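Local structure of N-(5'-phosphoribosyl)anthranilate isomerase (Thermococcus kodakarensis, 5LHF) at residues V39-A44 against V71-A76. The protein catalyses the isomerisation of N-(5-phospho-beta-D-ribosyl)anthranilate to 1-(2-carboxyphenylamino)-1-deoxy-D-ribulose 5-phosphate, the third step of tryptophan synthesis from chorismate. Residues are numbered along the deposited sequence; the frame is centred on the assembly and turned at random.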
loop_
_atom_site.group_PDB
_atom_site.type_symbol
_atom_site.label_atom_id
_atom_site.label_comp_id
_atom_site.label_asym_id
_atom_site.label_seq_id
_atom_site.Cartn_x
_atom_site.Cartn_y
_atom_site.Cartn_z
ATOM N N VAL A 39 2.943 -5.454 -14.440
ATOM C CA VAL A 39 3.194 -6.713 -15.137
ATOM C C VAL A 39 1.886 -7.182 -15.754
ATOM O O VAL A 39 0.789 -6.799 -15.276
ATOM C CB VAL A 39 3.789 -7.793 -14.197
ATOM C CG1 VAL A 39 5.122 -7.352 -13.582
ATOM C CG2 VAL A 39 2.765 -8.228 -13.121
ATOM N N PRO A 40 1.945 -8.003 -16.806
ATOM C CA PRO A 40 0.710 -8.615 -17.321
ATOM C C PRO A 40 0.024 -9.524 -16.296
ATOM O O PRO A 40 0.671 -10.071 -15.400
ATOM C CB PRO A 40 1.184 -9.408 -18.546
ATOM C CG PRO A 40 2.586 -8.936 -18.810
ATOM C CD PRO A 40 3.139 -8.428 -17.537
ATOM N N LEU A 41 -1.293 -9.682 -16.465
ATOM C CA LEU A 41 -2.080 -10.520 -15.540
ATOM C C LEU A 41 -1.505 -11.922 -15.407
ATOM O O LEU A 41 -1.491 -12.479 -14.311
ATOM C CB LEU A 41 -3.541 -10.596 -15.995
ATOM C CG LEU A 41 -4.450 -9.392 -15.766
ATOM C CD1 LEU A 41 -5.895 -9.728 -16.135
ATOM C CD2 LEU A 41 -4.378 -8.898 -14.344
ATOM N N LYS A 42 -1.068 -12.538 -16.520
ATOM C CA LYS A 42 -0.523 -13.886 -16.387
ATOM C C LYS A 42 0.727 -13.888 -15.510
ATOM O O LYS A 42 0.951 -14.825 -14.727
ATOM C CB LYS A 42 -0.202 -14.472 -17.764
ATOM C CG LYS A 42 0.273 -15.892 -17.683
ATOM C CD LYS A 42 1.015 -16.302 -18.930
ATOM C CE LYS A 42 0.657 -17.707 -19.305
ATOM N NZ LYS A 42 1.468 -18.686 -18.605
ATOM N N THR A 43 1.568 -12.866 -15.653
ATOM C CA THR A 43 2.768 -12.797 -14.827
ATOM C C THR A 43 2.398 -12.613 -13.362
ATOM O O THR A 43 2.980 -13.258 -12.481
ATOM C CB THR A 43 3.679 -11.661 -15.305
ATOM O OG1 THR A 43 4.031 -11.873 -16.679
ATOM C CG2 THR A 43 4.945 -11.602 -14.471
ATOM N N ALA A 44 1.415 -11.748 -13.089
ATOM C CA ALA A 44 0.937 -11.578 -11.717
ATOM C C ALA A 44 0.337 -12.873 -11.181
ATOM O O ALA A 44 0.516 -13.213 -10.007
ATOM C CB ALA A 44 -0.097 -10.454 -11.655
ATOM N N VAL A 71 -9.363 -10.522 -10.805
ATOM C CA VAL A 71 -9.400 -11.502 -9.717
ATOM C C VAL A 71 -9.612 -12.911 -10.268
ATOM O O VAL A 71 -8.974 -13.872 -9.816
ATOM C CB VAL A 71 -10.477 -11.109 -8.688
ATOM C CG1 VAL A 71 -10.627 -12.154 -7.610
ATOM C CG2 VAL A 71 -10.090 -9.785 -8.035
ATOM N N GLU A 72 -10.513 -13.065 -11.244
ATOM C CA GLU A 72 -10.711 -14.387 -11.844
ATOM C C GLU A 72 -9.437 -14.903 -12.490
ATOM O O GLU A 72 -9.118 -16.095 -12.381
ATOM C CB GLU A 72 -11.831 -14.355 -12.893
ATOM C CG GLU A 72 -13.168 -13.999 -12.333
ATOM C CD GLU A 72 -14.240 -13.884 -13.406
ATOM O OE1 GLU A 72 -15.387 -13.531 -13.052
ATOM O OE2 GLU A 72 -13.931 -14.143 -14.593
ATOM N N LYS A 73 -8.706 -14.032 -13.197
ATOM C CA LYS A 73 -7.542 -14.502 -13.950
ATOM C C LYS A 73 -6.351 -14.797 -13.034
ATOM O O LYS A 73 -5.560 -15.707 -13.320
ATOM C CB LYS A 73 -7.136 -13.468 -15.010
ATOM C CG LYS A 73 -8.170 -13.258 -16.119
ATOM C CD LYS A 73 -8.290 -14.491 -17.011
ATOM C CE LYS A 73 -8.926 -14.152 -18.360
ATOM N NZ LYS A 73 -10.240 -13.445 -18.201
ATOM N N THR A 74 -6.205 -14.049 -11.940
ATOM C CA THR A 74 -5.018 -14.168 -11.096
ATOM C C THR A 74 -5.209 -15.038 -9.860
ATOM O O THR A 74 -4.214 -15.453 -9.256
ATOM C CB THR A 74 -4.548 -12.791 -10.619
ATOM O OG1 THR A 74 -5.595 -12.176 -9.851
ATOM C CG2 THR A 74 -4.188 -11.902 -11.811
ATOM N N GLY A 75 -6.440 -15.283 -9.435
ATOM C CA GLY A 75 -6.606 -15.970 -8.176
ATOM C C GLY A 75 -6.291 -15.151 -6.948
ATOM O O GLY A 75 -6.135 -15.723 -5.865
ATOM N N ALA A 76 -6.198 -13.826 -7.075
ATOM C CA ALA A 76 -5.807 -12.991 -5.942
ATOM C C ALA A 76 -6.743 -13.195 -4.760
ATOM O O ALA A 76 -7.958 -13.307 -4.922
ATOM C CB ALA A 76 -5.808 -11.512 -6.327
#
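Leu41, in the first turn of helix 41-50, reaches across to Lys73 and Thr74 at the C-terminal end of helix 64-74. Its CB points at that helix, and a chi1 of -75° sets CG beside the backbone N, anti to the carbonyl carbon. The two methyls beyond have separate partners. CD1 lies against the base of Lys73, 4.1 Å from its CB, while CD2 meets the methyl CG2 of Thr74 at 3.9 Å, the side chains of Leu41 and Thr74 crossing at roughly a right angle. The Leu41 side chain also touches Asn69 and Ala70, one turn earlier in the same helix. Lys73 offers only its aliphatic root here: beyond CB and CG the chain bends away, and NZ is hydrogen-bonded to Asn69 OD1.

Thr74 keeps its two branches apart. CG2 faces helix 41-50, where it also approaches the backbone O of Leu41 at 3.7 Å and CB of Ala44 at 4.3 Å. A chi1 of 61° sets OG1 between the backbone N and the carbonyl carbon, and the hydroxyl bonds to Ala70 O and accepts from Ala76 N at 3.3 Å (N-H...O angle 148°), forming an ST turn across Gly75, whose positive phi marks the helix exit. A serine here has no methyl, and its absence would probably leave Leu41 CD2 and Ala44 CB without the partner they pack on.

With 159 Å² buried and van der Waals contacts, without hydrogen bonds, joining the segments, this is plain packing between neighbouring outer helices of a TIM barrel: the start of helix 41-50, which follows strand 26-30, lies beside the end of helix 64-74, which follows strand 55-59, in successive beta-alpha units.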